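Local coordinates for protein putative oxidoreductase (Yersinia pestis, PDB 3KUX) that is a putative oxidoreductase that probably binds a nicotinamide adenine dinucleotide cofactor in its Rossmann-fold domain, at residues Val148-Ser153 / Arg240-Gly245; Leu194-Asn199 / Ser220-Arg225; Ala24-Gly29 / Asn301-Tyr306; Asp256-Arg261 / Ala271-Asp276. One frame throughout, in Å; residues are numbered along the deposited sequence.

Contact 1: residues Val148-Ser153 / Arg240-Gly245; sequences VVYFES and RYIVHG
Phe151 and Tyr241 meet on the face of the sheet that also carries Val148, Val243 and Ser153, where two antiparallel strands run side by side and their side chains sort by alternation. The two rings are inclined at 42°, neither stacked nor edge-to-face, with CZ of Phe151 3.7 Å from CE1 of Tyr241. CG of Phe151 lies anti to the backbone N (chi1 177°), which brings CD1 against CG2 of Val243 and CE1 and CZ against Tyr241; the valine methyl abuts the ring edge in its plane. At the end of the ladder NH1 of Arg240 donates to OG of Ser153 over 2.6 Å, while the guanidinium lays one face against CE1 of Tyr241.

The other face bears Tyr150, Glu152, Ile242 and His244. Here the side chains of Tyr150 and His244 run side by side in the same direction, their ring planes 24° apart, yet the rings are slid so far that they barely overlap. OH of Tyr150 donates to OE2 of Glu152 at 2.6 Å, coming from above the carboxylate plane. Val149 and Tyr150 share His244 as partner, a classic beta bulge that shifts the register: Val149 N gives the O of His244 a nearly straight bond of 2.9 Å, whereas that from Tyr150 N is weak.

Helices 131-142 and 176-192 cover the Phe151 face, and strand 224-231 flanks strand 148-156 on its other edge.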
# COMPACT_ATOMS: atom_id res chain seq x y z
N VAL A 148 -2.33 -4.73 23.94
CA VAL A 148 -3.09 -5.28 22.83
C VAL A 148 -2.84 -6.78 22.67
O VAL A 148 -1.69 -7.22 22.65
CB VAL A 148 -2.72 -4.57 21.51
CG1 VAL A 148 -3.39 -5.24 20.33
CG2 VAL A 148 -3.11 -3.11 21.59
N VAL A 149 -3.92 -7.56 22.57
CA VAL A 149 -3.80 -9.02 22.44
C VAL A 149 -4.42 -9.56 21.15
O VAL A 149 -4.23 -10.72 20.82
CB VAL A 149 -4.43 -9.77 23.63
CG1 VAL A 149 -3.79 -9.34 24.93
CG2 VAL A 149 -5.94 -9.55 23.67
N TYR A 150 -5.16 -8.72 20.43
CA TYR A 150 -5.88 -9.18 19.25
C TYR A 150 -6.03 -8.06 18.23
O TYR A 150 -6.40 -6.94 18.58
CB TYR A 150 -7.27 -9.68 19.65
CG TYR A 150 -8.03 -10.37 18.54
CD1 TYR A 150 -7.73 -11.68 18.18
CD2 TYR A 150 -9.06 -9.72 17.86
CE1 TYR A 150 -8.43 -12.32 17.16
CE2 TYR A 150 -9.76 -10.36 16.85
CZ TYR A 150 -9.44 -11.65 16.50
OH TYR A 150 -10.13 -12.29 15.50
N PHE A 151 -5.75 -8.38 16.97
CA PHE A 151 -5.93 -7.41 15.89
C PHE A 151 -6.59 -8.08 14.68
O PHE A 151 -6.05 -9.03 14.11
CB PHE A 151 -4.60 -6.78 15.51
CG PHE A 151 -4.68 -5.82 14.34
CD1 PHE A 151 -5.39 -4.64 14.44
CD2 PHE A 151 -4.01 -6.10 13.16
CE1 PHE A 151 -5.46 -3.75 13.37
CE2 PHE A 151 -4.07 -5.22 12.08
CZ PHE A 151 -4.79 -4.04 12.18
N GLU A 152 -7.75 -7.57 14.30
CA GLU A 152 -8.49 -8.13 13.17
C GLU A 152 -8.73 -7.08 12.10
O GLU A 152 -9.25 -6.00 12.38
CB GLU A 152 -9.81 -8.74 13.64
CG GLU A 152 -10.59 -9.47 12.55
CD GLU A 152 -11.66 -10.39 13.11
OE1 GLU A 152 -12.49 -10.89 12.33
OE2 GLU A 152 -11.68 -10.62 14.34
N SER A 153 -8.33 -7.40 10.88
CA SER A 153 -8.36 -6.44 9.78
C SER A 153 -9.00 -7.10 8.55
O SER A 153 -8.50 -8.10 8.06
CB SER A 153 -6.94 -5.98 9.47
OG SER A 153 -6.90 -5.10 8.36
N ARG A 240 -13.85 -2.92 9.65
CA ARG A 240 -12.54 -2.78 9.03
C ARG A 240 -11.49 -3.28 10.02
O ARG A 240 -10.71 -4.18 9.71
CB ARG A 240 -12.27 -1.33 8.63
CG ARG A 240 -10.83 -1.02 8.22
CD ARG A 240 -10.50 -1.52 6.81
NE ARG A 240 -9.06 -1.44 6.55
CZ ARG A 240 -8.20 -2.43 6.73
NH1 ARG A 240 -8.61 -3.61 7.17
NH2 ARG A 240 -6.91 -2.25 6.48
N TYR A 241 -11.51 -2.71 11.22
CA TYR A 241 -10.63 -3.13 12.31
C TYR A 241 -11.42 -3.56 13.54
O TYR A 241 -12.43 -2.93 13.89
CB TYR A 241 -9.71 -2.00 12.74
CG TYR A 241 -8.66 -1.55 11.75
CD1 TYR A 241 -8.00 -2.46 10.94
CD2 TYR A 241 -8.31 -0.21 11.66
CE1 TYR A 241 -7.03 -2.04 10.04
CE2 TYR A 241 -7.34 0.22 10.77
CZ TYR A 241 -6.71 -0.69 9.97
OH TYR A 241 -5.75 -0.26 9.09
N ILE A 242 -10.94 -4.60 14.20
CA ILE A 242 -11.40 -4.98 15.53
C ILE A 242 -10.16 -5.19 16.39
O ILE A 242 -9.34 -6.06 16.08
CB ILE A 242 -12.22 -6.28 15.49
CG1 ILE A 242 -13.55 -6.05 14.76
CG2 ILE A 242 -12.46 -6.81 16.90
CD1 ILE A 242 -14.28 -7.32 14.43
N VAL A 243 -10.01 -4.40 17.44
CA VAL A 243 -8.80 -4.46 18.25
C VAL A 243 -9.13 -4.62 19.72
O VAL A 243 -9.83 -3.79 20.30
CB VAL A 243 -7.96 -3.18 18.05
CG1 VAL A 243 -6.60 -3.33 18.70
CG2 VAL A 243 -7.82 -2.86 16.58
N HIS A 244 -8.62 -5.68 20.34
CA HIS A 244 -8.87 -5.92 21.76
C HIS A 244 -7.61 -5.76 22.59
O HIS A 244 -6.56 -6.32 22.27
CB HIS A 244 -9.47 -7.31 22.00
CG HIS A 244 -10.81 -7.52 21.36
ND1 HIS A 244 -11.85 -6.63 21.51
CD2 HIS A 244 -11.27 -8.52 20.57
CE1 HIS A 244 -12.90 -7.07 20.84
NE2 HIS A 244 -12.57 -8.21 20.25
N GLY A 245 -7.72 -4.99 23.67
CA GLY A 245 -6.62 -4.85 24.62
C GLY A 245 -7.06 -5.34 25.97
O GLY A 245 -8.22 -5.72 26.14

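Contact 2: residues Leu194-Asn199 / Ser220-Arg225; sequences LPETLN and SYPGQR
The backbone N of Glu196 reaches the O of Ser220 over 2.6 Å, nearly straight at 172° and close to the axis of the carbonyl. It belongs to the open end of a beta hairpin formed by strands 197-203 and 214-221, where the chain comes off helix 176-192 and enters the first strand. A second backbone bond, from Ser220 N to the O of Thr197 at 3.0 Å, follows one step further in, so both the N and the O of Ser220 are engaged by the same short stretch.

Beyond this pair the side chains take over. Pro195 lies over one face of the Tyr221 ring, its CA 3.7 Å from the ring centroid and 20° off the normal, a CH-pi contact; CB adds to it by touching CZ. A chi1 of -57° swings the Tyr221 ring to the side of its own N, where it meets the proline, and its hydroxyl bonds to the O of Gly193. Further out, the carboxylate end of Glu196 rests against Pro222, the second residue of the type II turn from Tyr221 to Gln224 that leads into strand 224-231. OG1 of Thr197 lies 3.3 Å from CB of Ser220.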
# COMPACT_ATOMS: atom_id res chain seq x y z
N LEU A 194 7.25 -8.71 13.26
CA LEU A 194 7.13 -10.04 12.67
C LEU A 194 6.47 -11.03 13.61
O LEU A 194 6.75 -11.03 14.80
CB LEU A 194 8.51 -10.57 12.29
CG LEU A 194 9.17 -9.91 11.09
CD1 LEU A 194 10.64 -10.29 11.04
CD2 LEU A 194 8.45 -10.31 9.81
N PRO A 195 5.58 -11.87 13.07
CA PRO A 195 4.95 -12.92 13.86
C PRO A 195 5.90 -14.10 14.02
O PRO A 195 7.00 -14.09 13.47
CB PRO A 195 3.76 -13.32 13.00
CG PRO A 195 4.22 -13.07 11.60
CD PRO A 195 5.14 -11.88 11.67
N GLU A 196 5.49 -15.11 14.78
CA GLU A 196 6.26 -16.34 14.89
C GLU A 196 5.83 -17.33 13.80
O GLU A 196 6.67 -17.98 13.18
CB GLU A 196 6.10 -16.96 16.28
CG GLU A 196 6.72 -16.13 17.40
CD GLU A 196 6.76 -16.87 18.74
OE1 GLU A 196 5.70 -17.39 19.17
OE2 GLU A 196 7.85 -16.92 19.36
N THR A 197 4.53 -17.42 13.57
CA THR A 197 4.01 -18.25 12.50
C THR A 197 2.95 -17.53 11.68
O THR A 197 2.23 -16.68 12.20
CB THR A 197 3.39 -19.54 13.04
OG1 THR A 197 2.22 -19.22 13.82
CG2 THR A 197 4.38 -20.29 13.91
N LEU A 198 2.85 -17.90 10.41
CA LEU A 198 1.79 -17.41 9.53
C LEU A 198 0.96 -18.58 9.02
O LEU A 198 1.50 -19.51 8.42
CB LEU A 198 2.39 -16.65 8.35
CG LEU A 198 1.41 -16.34 7.22
CD1 LEU A 198 0.44 -15.26 7.65
CD2 LEU A 198 2.15 -15.90 5.98
N ASN A 199 -0.35 -18.54 9.26
CA ASN A 199 -1.25 -19.59 8.77
C ASN A 199 -2.31 -19.03 7.84
O ASN A 199 -3.18 -18.27 8.27
CB ASN A 199 -1.92 -20.30 9.93
CG ASN A 199 -2.63 -21.58 9.51
OD1 ASN A 199 -2.56 -21.99 8.35
ND2 ASN A 199 -3.30 -22.22 10.45
N SER A 220 0.70 -15.25 14.32
CA SER A 220 0.79 -15.59 15.73
C SER A 220 1.99 -14.95 16.45
O SER A 220 3.13 -15.03 15.98
CB SER A 220 0.81 -17.12 15.90
OG SER A 220 0.39 -17.49 17.20
N TYR A 221 1.72 -14.32 17.59
CA TYR A 221 2.75 -13.71 18.42
C TYR A 221 2.64 -14.20 19.87
O TYR A 221 1.56 -14.61 20.31
CB TYR A 221 2.60 -12.19 18.45
CG TYR A 221 2.62 -11.48 17.11
CD1 TYR A 221 3.72 -10.72 16.73
CD2 TYR A 221 1.53 -11.54 16.26
CE1 TYR A 221 3.74 -10.05 15.52
CE2 TYR A 221 1.54 -10.88 15.05
CZ TYR A 221 2.65 -10.13 14.68
OH TYR A 221 2.66 -9.47 13.48
N PRO A 222 3.74 -14.15 20.62
CA PRO A 222 3.63 -14.40 22.05
C PRO A 222 2.55 -13.53 22.67
O PRO A 222 2.69 -12.30 22.73
CB PRO A 222 5.01 -13.98 22.58
CG PRO A 222 5.93 -14.14 21.43
CD PRO A 222 5.12 -13.82 20.21
N GLY A 223 1.46 -14.14 23.11
CA GLY A 223 0.40 -13.42 23.79
C GLY A 223 -0.39 -12.49 22.88
O GLY A 223 -1.07 -11.58 23.37
N GLN A 224 -0.31 -12.71 21.57
CA GLN A 224 -1.06 -11.90 20.60
C GLN A 224 -1.53 -12.71 19.40
O GLN A 224 -0.88 -13.67 19.01
CB GLN A 224 -0.21 -10.73 20.11
CG GLN A 224 0.16 -9.75 21.20
CD GLN A 224 0.92 -8.56 20.67
OE1 GLN A 224 0.46 -7.42 20.78
NE2 GLN A 224 2.08 -8.81 20.08
N ARG A 225 -2.66 -12.31 18.83
CA ARG A 225 -3.11 -12.86 17.54
C ARG A 225 -3.52 -11.74 16.58
O ARG A 225 -4.15 -10.76 16.98
CB ARG A 225 -4.29 -13.82 17.72
CG ARG A 225 -4.00 -15.03 18.59
CD ARG A 225 -2.88 -15.89 18.06
NE ARG A 225 -2.01 -16.30 19.16
CZ ARG A 225 -2.12 -17.45 19.83
NH1 ARG A 225 -3.05 -18.32 19.50
NH2 ARG A 225 -1.29 -17.71 20.82

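Contact 3: residues Ala24-Gly29 / Asn301-Tyr306; sequences APLIMG and NYPAYY
Ile27 lays its CG1 over one face of the Tyr306 ring, 3.9 Å from the centroid and 18° off the normal, in a CH-pi contact displaced toward the CE1 side of the ring, where the carbon comes within 3.7 Å of CE1. With CG1 anti to the carbonyl carbon (chi1 -57°) and the chain extended beyond it, CD1 continues over the same rim. Leu26, one residue earlier, divides its surface among three neighbours. Its CB approaches CD2 of Tyr306 at 4.1 Å; CD1 meets CB of Tyr302 at 3.9 Å; and CD2 rests against the ring of Pro303, 4.0 Å from its CG. The leucine branch thus fits against Tyr302 and Pro303, where the chain leads into helix 303-313, and the contact between the two segments is wholly apolar.

The helix that supplies Leu26 and Ile27, 17-28, follows the first strand of the Rossmann fold, whereas 301-306 falls in the sequence range of the C-terminal family, yet its helix packs back on the Rossmann parallel sheet. In the second shell, Tyr305 CD2 lies over the face of the Tyr306 ring opposite Ile27. Val72 and Leu33, from strands of that sheet, touch both Ile27 and Tyr306. The polar ends of the tyrosines are held farther out, that of Tyr306 by a hydrogen bond to ND1 of His23 and that of Tyr302 by one to OD1 of Asp130.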
# COMPACT_ATOMS: atom_id res chain seq x y z
N ALA A 24 -0.19 10.14 -10.75
CA ALA A 24 -0.29 11.46 -11.38
C ALA A 24 -0.85 12.48 -10.39
O ALA A 24 -0.16 13.42 -10.01
CB ALA A 24 -1.12 11.40 -12.65
N PRO A 25 -2.11 12.29 -9.97
CA PRO A 25 -2.77 13.24 -9.09
C PRO A 25 -1.95 13.56 -7.85
O PRO A 25 -1.93 14.71 -7.41
CB PRO A 25 -4.06 12.52 -8.69
CG PRO A 25 -4.31 11.57 -9.80
CD PRO A 25 -2.96 11.12 -10.27
N LEU A 26 -1.28 12.56 -7.29
CA LEU A 26 -0.55 12.72 -6.03
C LEU A 26 0.80 13.41 -6.19
O LEU A 26 1.19 14.23 -5.35
CB LEU A 26 -0.38 11.38 -5.32
CG LEU A 26 -1.61 10.87 -4.55
CD1 LEU A 26 -1.38 9.45 -4.07
CD2 LEU A 26 -1.93 11.79 -3.38
N ILE A 27 1.52 13.07 -7.26
CA ILE A 27 2.77 13.76 -7.58
C ILE A 27 2.46 15.20 -7.96
O ILE A 27 3.15 16.13 -7.53
CB ILE A 27 3.49 13.13 -8.79
CG1 ILE A 27 3.77 11.64 -8.55
CG2 ILE A 27 4.78 13.86 -9.07
CD1 ILE A 27 4.52 10.99 -9.69
N MSE A 28 1.43 15.37 -8.77
CA MSE A 28 0.99 16.69 -9.18
C MSE A 28 0.71 17.58 -7.96
O MSE A 28 1.06 18.75 -7.95
CB MSE A 28 -0.27 16.58 -10.03
CG MSE A 28 -0.43 17.69 -11.05
SE MSE A 28 0.99 17.68 -12.41
CE MSE A 28 2.44 18.46 -11.35
N GLY A 29 0.09 16.99 -6.94
CA GLY A 29 -0.35 17.76 -5.78
C GLY A 29 0.72 17.96 -4.74
O GLY A 29 0.48 18.56 -3.69
N ASN A 301 -4.19 10.35 4.33
CA ASN A 301 -3.15 11.29 3.92
C ASN A 301 -2.13 10.68 2.97
O ASN A 301 -0.94 10.59 3.29
CB ASN A 301 -2.45 11.85 5.16
CG ASN A 301 -1.54 13.02 4.84
OD1 ASN A 301 -1.72 13.70 3.83
ND2 ASN A 301 -0.57 13.26 5.71
N TYR A 302 -2.60 10.25 1.80
CA TYR A 302 -1.71 9.59 0.86
C TYR A 302 -0.56 10.50 0.45
O TYR A 302 0.57 10.03 0.29
CB TYR A 302 -2.48 9.08 -0.36
CG TYR A 302 -3.34 7.85 -0.10
CD1 TYR A 302 -3.05 6.99 0.95
CD2 TYR A 302 -4.42 7.55 -0.92
CE1 TYR A 302 -3.83 5.87 1.18
CE2 TYR A 302 -5.19 6.43 -0.69
CZ TYR A 302 -4.90 5.59 0.36
OH TYR A 302 -5.67 4.48 0.59
N PRO A 303 -0.83 11.81 0.31
CA PRO A 303 0.22 12.76 -0.09
C PRO A 303 1.46 12.69 0.78
O PRO A 303 2.55 13.03 0.33
CB PRO A 303 -0.46 14.13 0.06
CG PRO A 303 -1.92 13.85 -0.00
CD PRO A 303 -2.11 12.48 0.61
N ALA A 304 1.31 12.26 2.03
CA ALA A 304 2.45 12.14 2.92
C ALA A 304 3.56 11.27 2.30
O ALA A 304 4.74 11.47 2.58
CB ALA A 304 2.03 11.59 4.28
N TYR A 305 3.17 10.31 1.47
CA TYR A 305 4.13 9.40 0.84
C TYR A 305 5.09 10.13 -0.07
O TYR A 305 6.31 10.06 0.10
CB TYR A 305 3.42 8.29 0.05
CG TYR A 305 4.39 7.37 -0.66
CD1 TYR A 305 5.05 6.36 0.03
CD2 TYR A 305 4.65 7.52 -2.02
CE1 TYR A 305 5.94 5.52 -0.62
CE2 TYR A 305 5.55 6.68 -2.68
CZ TYR A 305 6.19 5.68 -1.97
OH TYR A 305 7.08 4.83 -2.59
N TYR A 306 4.54 10.82 -1.07
CA TYR A 306 5.37 11.54 -2.03
C TYR A 306 6.13 12.71 -1.41
O TYR A 306 7.27 12.97 -1.76
CB TYR A 306 4.55 11.96 -3.25
CG TYR A 306 4.47 10.84 -4.27
CD1 TYR A 306 5.54 10.56 -5.10
CD2 TYR A 306 3.34 10.04 -4.37
CE1 TYR A 306 5.49 9.53 -6.02
CE2 TYR A 306 3.28 9.01 -5.28
CZ TYR A 306 4.36 8.76 -6.10
OH TYR A 306 4.31 7.73 -7.02

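Contact 4: residues Asp256-Arg261 / Ala271-Asp276; sequences DPQEDR and ADWGYD
NH2 and NH1 of Arg261 take hold of two different atoms of Asp272: NH2 forms a salt bridge to OD1 at 2.9 Å, and NH1 donates to the backbone O at 3.0 Å. The acceptor residue opens a type II beta turn, Asp272 to Tyr275, which lies against the first turn of helix 258-263. Its carbonyl O is shared by Arg261 NH1 and Tyr275 N, which reach it from opposite faces of the carbonyl plane. NH2 also makes a salt bridge to Glu266, so this nitrogen is shared between two carboxylates.

Trp273 touches both Arg261 and Gln258. CE3 sits over a face of the guanidinium, although the planes are 60° apart, and the six-membered ring also touches CB of Arg261. At its other end NE1 donates to OE1 of Gln258 over 2.9 Å, a bent bond at 137°, with amide and indole nearly perpendicular. Gln258 is itself positioned by Asp256, whose OD2 accepts from its backbone N as a capping bond at the helix start while OD1 takes NE2 at 3.1 Å. The packing finishes at Pro257, where CG approaches the O of Tyr275 to 3.4 Å.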
# COMPACT_ATOMS: atom_id res chain seq x y z
N ASP A 256 -10.94 3.61 3.82
CA ASP A 256 -10.41 4.95 3.62
C ASP A 256 -11.03 5.57 2.36
O ASP A 256 -11.19 4.89 1.35
CB ASP A 256 -8.88 4.93 3.52
CG ASP A 256 -8.30 6.28 3.15
OD1 ASP A 256 -7.66 6.91 4.03
OD2 ASP A 256 -8.50 6.71 2.00
N PRO A 257 -11.37 6.87 2.42
CA PRO A 257 -12.18 7.50 1.38
C PRO A 257 -11.41 8.14 0.21
O PRO A 257 -12.04 8.65 -0.72
CB PRO A 257 -12.93 8.60 2.15
CG PRO A 257 -12.02 8.93 3.33
CD PRO A 257 -11.02 7.81 3.50
N GLN A 258 -10.08 8.11 0.24
CA GLN A 258 -9.31 8.80 -0.79
C GLN A 258 -9.43 8.17 -2.17
O GLN A 258 -9.60 8.88 -3.17
CB GLN A 258 -7.83 8.90 -0.40
CG GLN A 258 -7.58 9.53 0.95
CD GLN A 258 -6.12 9.52 1.32
OE1 GLN A 258 -5.31 10.27 0.77
NE2 GLN A 258 -5.76 8.66 2.27
N GLU A 259 -9.34 6.85 -2.24
CA GLU A 259 -9.33 6.18 -3.54
C GLU A 259 -10.50 6.60 -4.42
O GLU A 259 -10.32 6.91 -5.60
CB GLU A 259 -9.30 4.66 -3.37
CG GLU A 259 -9.03 3.93 -4.68
CD GLU A 259 -8.76 2.44 -4.50
OE1 GLU A 259 -9.20 1.87 -3.47
OE2 GLU A 259 -8.11 1.85 -5.39
N ASP A 260 -11.71 6.60 -3.85
CA ASP A 260 -12.90 6.98 -4.60
C ASP A 260 -12.81 8.40 -5.13
O ASP A 260 -13.11 8.66 -6.30
CB ASP A 260 -14.16 6.81 -3.74
CG ASP A 260 -14.61 5.36 -3.64
OD1 ASP A 260 -14.67 4.68 -4.69
OD2 ASP A 260 -14.91 4.89 -2.52
N ARG A 261 -12.40 9.33 -4.27
CA ARG A 261 -12.34 10.73 -4.65
C ARG A 261 -11.27 11.00 -5.71
O ARG A 261 -11.43 11.89 -6.54
CB ARG A 261 -12.13 11.61 -3.41
CG ARG A 261 -13.35 11.65 -2.50
CD ARG A 261 -13.07 12.41 -1.21
NE ARG A 261 -12.67 13.79 -1.46
CZ ARG A 261 -12.37 14.67 -0.51
NH1 ARG A 261 -12.43 14.30 0.76
NH2 ARG A 261 -12.02 15.90 -0.82
N ALA A 271 -9.62 21.29 0.92
CA ALA A 271 -9.82 21.69 2.31
C ALA A 271 -10.03 20.47 3.20
O ALA A 271 -9.54 20.41 4.33
CB ALA A 271 -11.01 22.63 2.42
N ASP A 272 -10.75 19.49 2.68
CA ASP A 272 -11.18 18.36 3.47
C ASP A 272 -10.62 17.06 2.94
O ASP A 272 -11.29 16.03 2.99
CB ASP A 272 -12.70 18.27 3.45
CG ASP A 272 -13.23 18.10 2.06
OD1 ASP A 272 -12.41 18.09 1.11
OD2 ASP A 272 -14.47 17.97 1.90
N TRP A 273 -9.39 17.08 2.42
CA TRP A 273 -8.84 15.87 1.86
C TRP A 273 -8.72 14.74 2.88
O TRP A 273 -8.07 14.88 3.91
CB TRP A 273 -7.47 16.11 1.21
CG TRP A 273 -7.04 14.88 0.49
CD1 TRP A 273 -6.06 14.01 0.86
CD2 TRP A 273 -7.64 14.34 -0.69
NE1 TRP A 273 -5.99 12.97 -0.03
CE2 TRP A 273 -6.95 13.15 -1.00
CE3 TRP A 273 -8.68 14.75 -1.53
CZ2 TRP A 273 -7.27 12.36 -2.11
CZ3 TRP A 273 -9.00 13.98 -2.62
CH2 TRP A 273 -8.30 12.79 -2.91
N GLY A 274 -9.35 13.61 2.57
CA GLY A 274 -9.18 12.41 3.37
C GLY A 274 -10.09 12.30 4.58
O GLY A 274 -10.01 11.32 5.32
N TYR A 275 -10.94 13.30 4.80
CA TYR A 275 -11.86 13.27 5.93
C TYR A 275 -12.67 11.98 5.93
O TYR A 275 -13.31 11.64 4.93
CB TYR A 275 -12.81 14.47 5.91
CG TYR A 275 -12.23 15.72 6.53
CD1 TYR A 275 -12.90 16.39 7.56
CD2 TYR A 275 -11.01 16.24 6.11
CE1 TYR A 275 -12.37 17.54 8.13
CE2 TYR A 275 -10.47 17.39 6.67
CZ TYR A 275 -11.15 18.03 7.69
OH TYR A 275 -10.61 19.17 8.25
N ASP A 276 -12.61 11.27 7.05
CA ASP A 276 -13.35 10.04 7.23
C ASP A 276 -14.41 10.29 8.29
O ASP A 276 -14.14 10.20 9.49
CB ASP A 276 -12.40 8.92 7.67
CG ASP A 276 -13.08 7.57 7.72
OD1 ASP A 276 -14.33 7.51 7.70
OD2 ASP A 276 -12.36 6.55 7.79

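How the contacts relate
All four contacts belong to a putative oxidoreductase with a Rossmann part and a C-terminal alpha/beta part, but only contact 3 joins the two family regions. Contacts 1 and 2, centres about 13 Å apart, share the large mixed sheet, where strand 224-231 leaves contact 2 and pairs with strand 148-156 of contact 1 through Arg225. Contacts 3 and 4, centres also about 13 Å apart, are joined by Gln258 through its bond to Tyr302, next to where segment 24-29 packs. Contact 2 is remote from contact 3 (centres about 34 Å apart); contact 1 comes nearer. Along the chain, contact 3 encloses the rest: contact 2 falls within the span of contact 1, and contact 4 follows.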